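Local coordinates for protein alpha-1,3-glucanase (Paenibacillus glycanilyticus, PDB 6K0P) that probably hydrolyses alpha-1,3-glucan, as a family 87 glycoside hydrolase whose catalytic domain binds alpha-1,3-linked glucose disaccharides at several places, at residues A[55-60]-A[165-170]; A[319-324]-A[343-348]. The protein carries 1 engineered substitution. One frame throughout, in Å; residues are numbered along the deposited sequence.

Contact 1 of 2, residues A[55-60]-A[165-170]; sequences VYLDAT and IYVDLL. With CA (calcium ion), chain J.
The backbone N of Val167 bonds to Val55 O at 2.8 Å, and Val167 O takes the N-H of Val55 in return. Two residues on, Leu57 and Ile165 form a second such antiparallel hydrogen-bonded pair, and between the two lies the non-hydrogen-bonded pair Tyr56-Tyr166. Here the rings make an offset stack, centroids 4.3 Å apart and planes at 24°. Tyr56 CD1 sits over the centre of the Tyr166 ring, 3.3 Å from its CZ, while Tyr166 OH reaches over a face of the Tyr56 ring. Different torsions bring them together: Tyr56 CG is anti to its own N (chi1 -179°), whereas Tyr166 CG is anti to its carbonyl carbon (chi1 -66°). With Tyr166 cut back to an alanine, the Tyr56 ring would probably lose the aromatic cover on one face and Tyr45 its stacking partner. On the reverse face, Leu57 CD1 packs against Val167 CG2 at 3.8 Å. Just past this ladder, at a classic beta bulge opposite Arg78, Asp168 OD1 binds the calcium ion at 2.3 Å and Asp168 O at 2.6 Å, beside Glu23, Glu25, Ser50 and Ser53. Shared between calcium and the Arg78 salt bridge, the Asp168 carboxylate is likely to be firmly ionised.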
ATOM      1  N   VAL A  55     -18.746  -0.161 -10.604  1.00  9.43           N
ATOM      2  CA  VAL A  55     -19.900   0.015 -11.481  1.00  9.97           C
ATOM      3  C   VAL A  55     -19.391   0.068 -12.909  1.00 11.70           C
ATOM      4  O   VAL A  55     -18.587   0.941 -13.260  1.00 10.89           O
ATOM      5  CB  VAL A  55     -20.724   1.261 -11.135  1.00 11.43           C
ATOM      6  CG1 VAL A  55     -21.905   1.374 -12.101  1.00 12.68           C
ATOM      7  CG2 VAL A  55     -21.219   1.189  -9.694  1.00 11.32           C
ATOM      8  N   TYR A  56     -19.849  -0.879 -13.723  1.00 10.14           N
ATOM      9  CA  TYR A  56     -19.442  -1.010 -15.112  1.00 10.14           C
ATOM     10  C   TYR A  56     -20.350  -0.150 -15.979  1.00  9.79           C
ATOM     11  O   TYR A  56     -21.574  -0.339 -15.990  1.00 11.02           O
ATOM     12  CB  TYR A  56     -19.599  -2.485 -15.477  1.00 10.71           C
ATOM     13  CG  TYR A  56     -19.219  -2.943 -16.870  1.00 10.93           C
ATOM     14  CD1 TYR A  56     -17.980  -2.648 -17.432  1.00 10.51           C
ATOM     15  CD2 TYR A  56     -20.083  -3.754 -17.587  1.00 13.95           C
ATOM     16  CE1 TYR A  56     -17.628  -3.134 -18.698  1.00 11.61           C
ATOM     17  CE2 TYR A  56     -19.746  -4.233 -18.831  1.00 14.32           C
ATOM     18  CZ  TYR A  56     -18.529  -3.921 -19.385  1.00 15.40           C
ATOM     19  OH  TYR A  56     -18.214  -4.435 -20.633  1.00 18.37           O
ATOM     20  N   LEU A  57     -19.755   0.798 -16.703  1.00 10.82           N
ATOM     21  CA  LEU A  57     -20.471   1.643 -17.650  1.00 11.45           C
ATOM     22  C   LEU A  57     -20.133   1.145 -19.047  1.00 11.21           C
ATOM     23  O   LEU A  57     -18.965   1.144 -19.447  1.00 11.52           O
ATOM     24  CB  LEU A  57     -20.074   3.111 -17.490  1.00 10.29           C
ATOM     25  CG  LEU A  57     -20.064   3.685 -16.071  1.00  9.52           C
ATOM     26  CD1 LEU A  57     -19.644   5.154 -16.100  1.00 12.68           C
ATOM     27  CD2 LEU A  57     -21.434   3.528 -15.408  1.00 10.94           C
ATOM     28  N   ASP A  58     -21.158   0.723 -19.788  1.00 12.05           N
ATOM     29  CA  ASP A  58     -20.932  -0.027 -21.014  1.00 11.28           C
ATOM     30  C   ASP A  58     -21.826   0.446 -22.152  1.00 11.62           C
ATOM     31  O   ASP A  58     -21.912  -0.235 -23.183  1.00 13.65           O
ATOM     32  CB  ASP A  58     -21.161  -1.508 -20.726  1.00 10.73           C
ATOM     33  CG  ASP A  58     -20.682  -2.408 -21.836  1.00 12.93           C
ATOM     34  OD1 ASP A  58     -19.701  -2.066 -22.531  1.00 12.01           O
ATOM     35  OD2 ASP A  58     -21.316  -3.472 -22.012  1.00 11.46           O
ATOM     36  N   ALA A  59     -22.483   1.592 -22.014  1.00 12.60           N
ATOM     37  CA  ALA A  59     -23.241   2.146 -23.121  1.00 13.13           C
ATOM     38  C   ALA A  59     -23.240   3.654 -22.973  1.00 11.65           C
ATOM     39  O   ALA A  59     -23.107   4.174 -21.862  1.00 12.20           O
ATOM     40  CB  ALA A  59     -24.685   1.615 -23.145  1.00 15.08           C
ATOM     41  N   THR A  60     -23.366   4.349 -24.100  1.00 14.41           N
ATOM     42  CA  THR A  60     -23.475   5.800 -24.056  1.00 12.46           C
ATOM     43  C   THR A  60     -24.638   6.207 -23.160  1.00 12.98           C
ATOM     44  O   THR A  60     -25.744   5.664 -23.263  1.00 16.28           O
ATOM     45  CB  THR A  60     -23.650   6.352 -25.473  1.00 13.56           C
ATOM     46  OG1 THR A  60     -22.491   6.023 -26.246  1.00 19.17           O
ATOM     47  CG2 THR A  60     -23.809   7.865 -25.451  1.00 17.25           C
ATOM     48  N   ILE A 165     -15.942   1.106 -19.275  1.00  9.64           N
ATOM     49  CA  ILE A 165     -15.091   1.471 -18.149  1.00  9.99           C
ATOM     50  C   ILE A 165     -15.711   0.942 -16.864  1.00 11.44           C
ATOM     51  O   ILE A 165     -16.918   1.076 -16.638  1.00 10.89           O
ATOM     52  CB  ILE A 165     -14.857   2.997 -18.105  1.00  8.44           C
ATOM     53  CG1 ILE A 165     -13.934   3.374 -16.938  1.00  9.56           C
ATOM     54  CG2 ILE A 165     -16.183   3.775 -18.020  1.00 12.89           C
ATOM     55  CD1 ILE A 165     -13.377   4.790 -17.051  1.00 10.50           C
ATOM     56  N   TYR A 166     -14.898   0.331 -16.016  1.00 10.59           N
ATOM     57  CA  TYR A 166     -15.326  -0.018 -14.667  1.00  9.08           C
ATOM     58  C   TYR A 166     -14.926   1.124 -13.750  1.00 10.45           C
ATOM     59  O   TYR A 166     -13.749   1.484 -13.687  1.00 11.38           O
ATOM     60  CB  TYR A 166     -14.638  -1.295 -14.189  1.00  9.74           C
ATOM     61  CG  TYR A 166     -15.025  -2.539 -14.956  1.00  9.45           C
ATOM     62  CD1 TYR A 166     -14.383  -2.870 -16.152  1.00 10.54           C
ATOM     63  CD2 TYR A 166     -16.027  -3.382 -14.490  1.00  9.57           C
ATOM     64  CE1 TYR A 166     -14.729  -3.996 -16.854  1.00 10.50           C
ATOM     65  CE2 TYR A 166     -16.373  -4.527 -15.194  1.00 11.02           C
ATOM     66  CZ  TYR A 166     -15.711  -4.824 -16.363  1.00 10.46           C
ATOM     67  OH  TYR A 166     -16.043  -5.945 -17.094  1.00 12.62           O
ATOM     68  N   VAL A 167     -15.895   1.699 -13.050  1.00  9.75           N
ATOM     69  CA  VAL A 167     -15.643   2.808 -12.135  1.00 10.14           C
ATOM     70  C   VAL A 167     -15.622   2.242 -10.722  1.00 10.41           C
ATOM     71  O   VAL A 167     -16.641   1.748 -10.228  1.00 10.09           O
ATOM     72  CB  VAL A 167     -16.698   3.907 -12.277  1.00  9.63           C
ATOM     73  CG1 VAL A 167     -16.433   5.025 -11.279  1.00 11.57           C
ATOM     74  CG2 VAL A 167     -16.738   4.443 -13.697  1.00 10.57           C
ATOM     75  N   ASP A 168     -14.457   2.302 -10.075  1.00  9.55           N
ATOM     76  CA  ASP A 168     -14.251   1.647  -8.786  1.00  8.15           C
ATOM     77  C   ASP A 168     -14.514   2.595  -7.620  1.00  8.91           C
ATOM     78  O   ASP A 168     -15.316   2.292  -6.726  1.00  9.59           O
ATOM     79  CB  ASP A 168     -12.823   1.084  -8.742  1.00  8.98           C
ATOM     80  CG  ASP A 168     -12.510   0.365  -7.454  1.00  9.93           C
ATOM     81  OD1 ASP A 168     -13.437   0.140  -6.655  1.00 10.05           O
ATOM     82  OD2 ASP A 168     -11.334   0.004  -7.237  1.00 10.21           O
ATOM     83  N   LEU A 169     -13.820   3.729  -7.599  1.00  9.30           N
ATOM     84  CA  LEU A 169     -13.957   4.711  -6.536  1.00  9.07           C
ATOM     85  C   LEU A 169     -13.570   6.068  -7.096  1.00 11.31           C
ATOM     86  O   LEU A 169     -12.956   6.176  -8.161  1.00 10.56           O
ATOM     87  CB  LEU A 169     -13.090   4.363  -5.307  1.00  9.61           C
ATOM     88  CG  LEU A 169     -11.554   4.313  -5.465  1.00 11.12           C
ATOM     89  CD1 LEU A 169     -10.902   5.704  -5.505  1.00 13.04           C
ATOM     90  CD2 LEU A 169     -10.917   3.510  -4.343  1.00 13.45           C
ATOM     91  N   LEU A 170     -13.908   7.103  -6.336  1.00  9.88           N
ATOM     92  CA  LEU A 170     -13.544   8.479  -6.638  1.00 11.14           C
ATOM     93  C   LEU A 170     -12.906   9.087  -5.400  1.00 11.95           C
ATOM     94  O   LEU A 170     -13.490   9.029  -4.313  1.00 12.32           O
ATOM     95  CB  LEU A 170     -14.808   9.264  -7.007  1.00 11.01           C
ATOM     96  CG  LEU A 170     -14.658  10.720  -7.451  1.00 10.32           C
ATOM     97  CD1 LEU A 170     -14.005  10.762  -8.824  1.00 12.81           C
ATOM     98  CD2 LEU A 170     -16.026  11.407  -7.459  1.00 12.92           C
TER
HETATM   99 CA    CA J2006     -15.357   0.055  -5.438  1.00  9.69          CA

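Contact 2 of 2, residues A[319-324]-A[343-348]; sequences TFKNNR and VIDNNY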
ATOM      1  N   THR A 319      11.973  10.640   8.735  1.00 13.22           N
ATOM      2  CA  THR A 319      10.550  10.929   8.870  1.00 12.43           C
ATOM      3  C   THR A 319       9.921  10.890   7.488  1.00 11.88           C
ATOM      4  O   THR A 319      10.336  11.638   6.597  1.00 11.76           O
ATOM      5  CB  THR A 319      10.323  12.297   9.520  1.00 14.13           C
ATOM      6  OG1 THR A 319      10.862  12.286  10.850  1.00 14.84           O
ATOM      7  CG2 THR A 319       8.834  12.621   9.587  1.00 15.13           C
ATOM      8  N   PHE A 320       8.953   9.995   7.305  1.00 11.02           N
ATOM      9  CA  PHE A 320       8.104   9.960   6.117  1.00 10.38           C
ATOM     10  C   PHE A 320       6.703  10.289   6.608  1.00  9.63           C
ATOM     11  O   PHE A 320       6.113   9.508   7.355  1.00 10.70           O
ATOM     12  CB  PHE A 320       8.137   8.572   5.480  1.00 10.94           C
ATOM     13  CG  PHE A 320       9.391   8.293   4.703  1.00 11.22           C
ATOM     14  CD1 PHE A 320      10.569   7.966   5.362  1.00 13.10           C
ATOM     15  CD2 PHE A 320       9.402   8.371   3.315  1.00 12.18           C
ATOM     16  CE1 PHE A 320      11.736   7.712   4.649  1.00 11.79           C
ATOM     17  CE2 PHE A 320      10.568   8.117   2.595  1.00 13.57           C
ATOM     18  CZ  PHE A 320      11.732   7.788   3.263  1.00 12.43           C
ATOM     19  N   LYS A 321       6.174  11.443   6.203  1.00 10.47           N
ATOM     20  CA  LYS A 321       4.927  11.942   6.762  1.00 10.93           C
ATOM     21  C   LYS A 321       4.050  12.532   5.668  1.00 11.59           C
ATOM     22  O   LYS A 321       4.546  13.218   4.774  1.00 11.43           O
ATOM     23  CB  LYS A 321       5.220  13.009   7.836  1.00 13.54           C
ATOM     24  CG  LYS A 321       4.027  13.647   8.515  1.00 18.15           C
ATOM     25  CD  LYS A 321       4.529  14.753   9.450  1.00 24.56           C
ATOM     26  CE  LYS A 321       3.398  15.366  10.256  1.00 32.49           C
ATOM     27  NZ  LYS A 321       3.898  16.462  11.127  1.00 39.10           N
ATOM     28  N   ASN A 322       2.747  12.251   5.742  1.00 10.07           N
ATOM     29  CA  ASN A 322       1.730  12.885   4.884  1.00 10.31           C
ATOM     30  C   ASN A 322       1.889  12.537   3.405  1.00 11.46           C
ATOM     31  O   ASN A 322       1.451  13.298   2.538  1.00 11.07           O
ATOM     32  CB  ASN A 322       1.672  14.409   5.067  1.00 11.80           C
ATOM     33  CG  ASN A 322       1.354  14.816   6.486  1.00 11.86           C
ATOM     34  OD1 ASN A 322       0.804  14.040   7.272  1.00 12.22           O
ATOM     35  ND2 ASN A 322       1.694  16.054   6.821  1.00 16.45           N
ATOM     36  N   ASN A 323       2.490  11.391   3.094  1.00  9.37           N
ATOM     37  CA  ASN A 323       2.757  11.029   1.712  1.00  9.06           C
ATOM     38  C   ASN A 323       1.647  10.148   1.151  1.00  9.40           C
ATOM     39  O   ASN A 323       0.885   9.517   1.889  1.00 10.47           O
ATOM     40  CB  ASN A 323       4.098  10.303   1.588  1.00 10.28           C
ATOM     41  CG  ASN A 323       5.257  11.151   2.079  1.00 11.95           C
ATOM     42  OD1 ASN A 323       5.485  12.241   1.577  1.00 10.48           O
ATOM     43  ND2 ASN A 323       5.981  10.660   3.083  1.00 10.74           N
ATOM     44  N   ARG A 324       1.587  10.103  -0.182  1.00 10.21           N
ATOM     45  CA  ARG A 324       0.673   9.237  -0.922  1.00  9.98           C
ATOM     46  C   ARG A 324       1.519   8.364  -1.827  1.00 10.69           C
ATOM     47  O   ARG A 324       2.291   8.883  -2.639  1.00 10.86           O
ATOM     48  CB  ARG A 324      -0.285  10.055  -1.792  1.00 12.37           C
ATOM     49  CG  ARG A 324      -0.829  11.274  -1.117  1.00 14.29           C
ATOM     50  CD  ARG A 324      -1.653  12.122  -2.068  1.00 12.85           C
ATOM     51  NE  ARG A 324      -1.931  13.385  -1.413  1.00 13.29           N
ATOM     52  CZ  ARG A 324      -2.925  14.199  -1.733  1.00 11.79           C
ATOM     53  NH1 ARG A 324      -3.740  13.889  -2.730  1.00 11.19           N
ATOM     54  NH2 ARG A 324      -3.094  15.328  -1.048  1.00 12.15           N
ATOM     55  N   VAL A 343      10.226   7.525  11.860  1.00 11.55           N
ATOM     56  CA  VAL A 343       8.847   7.956  12.026  1.00 13.00           C
ATOM     57  C   VAL A 343       8.177   7.827  10.663  1.00 12.71           C
ATOM     58  O   VAL A 343       8.450   8.614   9.750  1.00 12.69           O
ATOM     59  CB  VAL A 343       8.790   9.396  12.552  1.00 12.24           C
ATOM     60  CG1 VAL A 343       7.358   9.921  12.563  1.00 14.82           C
ATOM     61  CG2 VAL A 343       9.393   9.445  13.959  1.00 14.10           C
ATOM     62  N   ILE A 344       7.326   6.816  10.516  1.00 10.83           N
ATOM     63  CA  ILE A 344       6.546   6.602   9.299  1.00 10.05           C
ATOM     64  C   ILE A 344       5.103   6.899   9.681  1.00 10.96           C
ATOM     65  O   ILE A 344       4.398   6.026  10.199  1.00 11.18           O
ATOM     66  CB  ILE A 344       6.717   5.164   8.774  1.00 10.98           C
ATOM     67  CG1 ILE A 344       8.202   4.796   8.682  1.00 12.63           C
ATOM     68  CG2 ILE A 344       6.011   4.980   7.427  1.00 12.02           C
ATOM     69  CD1 ILE A 344       9.018   5.697   7.803  1.00 15.26           C
ATOM     70  N   ASP A 345       4.660   8.136   9.460  1.00  9.40           N
ATOM     71  CA  ASP A 345       3.434   8.643  10.061  1.00  9.84           C
ATOM     72  C   ASP A 345       2.513   9.252   9.017  1.00 11.46           C
ATOM     73  O   ASP A 345       2.940  10.081   8.207  1.00 11.42           O
ATOM     74  CB  ASP A 345       3.767   9.718  11.096  1.00 12.28           C
ATOM     75  CG  ASP A 345       2.536  10.288  11.748  1.00 14.08           C
ATOM     76  OD1 ASP A 345       1.670   9.495  12.168  1.00 13.95           O
ATOM     77  OD2 ASP A 345       2.438  11.528  11.857  1.00 19.01           O
ATOM     78  N   ASN A 346       1.243   8.860   9.051  1.00 10.34           N
ATOM     79  CA  ASN A 346       0.207   9.552   8.294  1.00  9.45           C
ATOM     80  C   ASN A 346       0.450   9.478   6.792  1.00 10.79           C
ATOM     81  O   ASN A 346       0.384  10.479   6.081  1.00 11.98           O
ATOM     82  CB  ASN A 346       0.005  10.998   8.763  1.00 10.62           C
ATOM     83  CG  ASN A 346      -1.415  11.461   8.552  1.00 11.35           C
ATOM     84  OD1 ASN A 346      -2.347  10.884   9.113  1.00 12.27           O
ATOM     85  ND2 ASN A 346      -1.599  12.486   7.721  1.00 12.24           N
ATOM     86  N   ASN A 347       0.714   8.265   6.314  1.00  9.84           N
ATOM     87  CA  ASN A 347       0.914   8.000   4.900  1.00 10.41           C
ATOM     88  C   ASN A 347      -0.200   7.100   4.388  1.00  9.75           C
ATOM     89  O   ASN A 347      -0.702   6.231   5.109  1.00 11.00           O
ATOM     90  CB  ASN A 347       2.256   7.322   4.663  1.00  9.25           C
ATOM     91  CG  ASN A 347       3.417   8.159   5.162  1.00 10.46           C
ATOM     92  OD1 ASN A 347       3.745   9.183   4.572  1.00 11.02           O
ATOM     93  ND2 ASN A 347       4.042   7.733   6.254  1.00 11.69           N
ATOM     94  N   TYR A 348      -0.570   7.320   3.131  1.00 10.24           N
ATOM     95  CA  TYR A 348      -1.635   6.582   2.466  1.00 10.26           C
ATOM     96  C   TYR A 348      -1.029   5.841   1.287  1.00  9.75           C
ATOM     97  O   TYR A 348      -0.341   6.451   0.458  1.00 10.58           O
ATOM     98  CB  TYR A 348      -2.710   7.555   1.952  1.00  8.67           C
ATOM     99  CG  TYR A 348      -3.775   6.903   1.094  1.00  9.25           C
ATOM    100  CD1 TYR A 348      -3.600   6.753  -0.281  1.00 11.84           C
ATOM    101  CD2 TYR A 348      -4.969   6.463   1.650  1.00 10.57           C
ATOM    102  CE1 TYR A 348      -4.564   6.151  -1.069  1.00 11.00           C
ATOM    103  CE2 TYR A 348      -5.944   5.861   0.871  1.00 10.19           C
ATOM    104  CZ  TYR A 348      -5.737   5.713  -0.490  1.00 10.78           C
ATOM    105  OH  TYR A 348      -6.704   5.113  -1.278  1.00 10.28           O
TER
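Phe320 O, an acceptor for two donors, opens the polar account: it takes the backbone N of Asp345 nearly in line with its C=O bond and Asn347 ND2 from above the carbonyl plane, both at 2.9 Å. Parallel backbone pairing continues on either side of it, through Phe320 N to Val343 O and, beyond the turn, Tyr348 N to Asn323 O. Between these, Asn322 N reaches Asp345 O at 3.3 Å.

Side-chain amides bridge the bend. With Asn347 CG anti to its carbonyl carbon (chi1 -59°), the amide lies between the segments: ND2 gives the straight bond to Phe320 O, and OD1 receives Asn323 N at 2.9 Å and, weakly, Asn323 ND2. The Asn323 and Asn347 amides have nearly parallel planes, 8° apart. Such stacking of like residues in successive turns is an asparagine ladder, a feature known from right-handed parallel beta-helices of the pectate lyase-like clan to which this domain belongs. Asn323 repeats the same bonding toward the preceding strand, ND2 to Val298 O and OD1 from Ile301 N, although the equivalent residue there is an isoleucine. A second asparagine pair behaves differently, Asn346 ND2 meeting Asn322 OD1 at 2.9 Å with the amide planes 84° apart; Asn346 OD1 is held by Asn16 N.

The main apolar contact is Ile344 CD1 against Phe320 CD1 at 3.7 Å, the two side chains alongside each other, and the Phe320 ring also meets Tyr310.

The charged groups have partners beyond the two segments: Arg324 forms a salt bridge with Glu173, and Asp345 OD1 bonds to Thr376 and Asn377.

Contact 1 and contact 2 lie in the D1 and D2 parts of the catalytic domain and illustrate strand pairing in two forms: antiparallel beside a calcium site, parallel between turns of a beta-helix. Their centres are 31 Å apart and their nearest atoms about 5 Å, without touching. Glu173, at the end of strand 165-173, pairs with Arg324 of contact 2, and this salt bridge ties the end of that strand to the beta-helix. The calcium ion held by Asp168 lies about 11 Å from the Tyr348 side chain. Neither contact touches a sugar: the Ile165 side chain is about 11 Å from a bound glucose and that of Arg324 about 12 Å, yet Ala330 of one glycan pocket lies in the chain between 319-324 and 343-348.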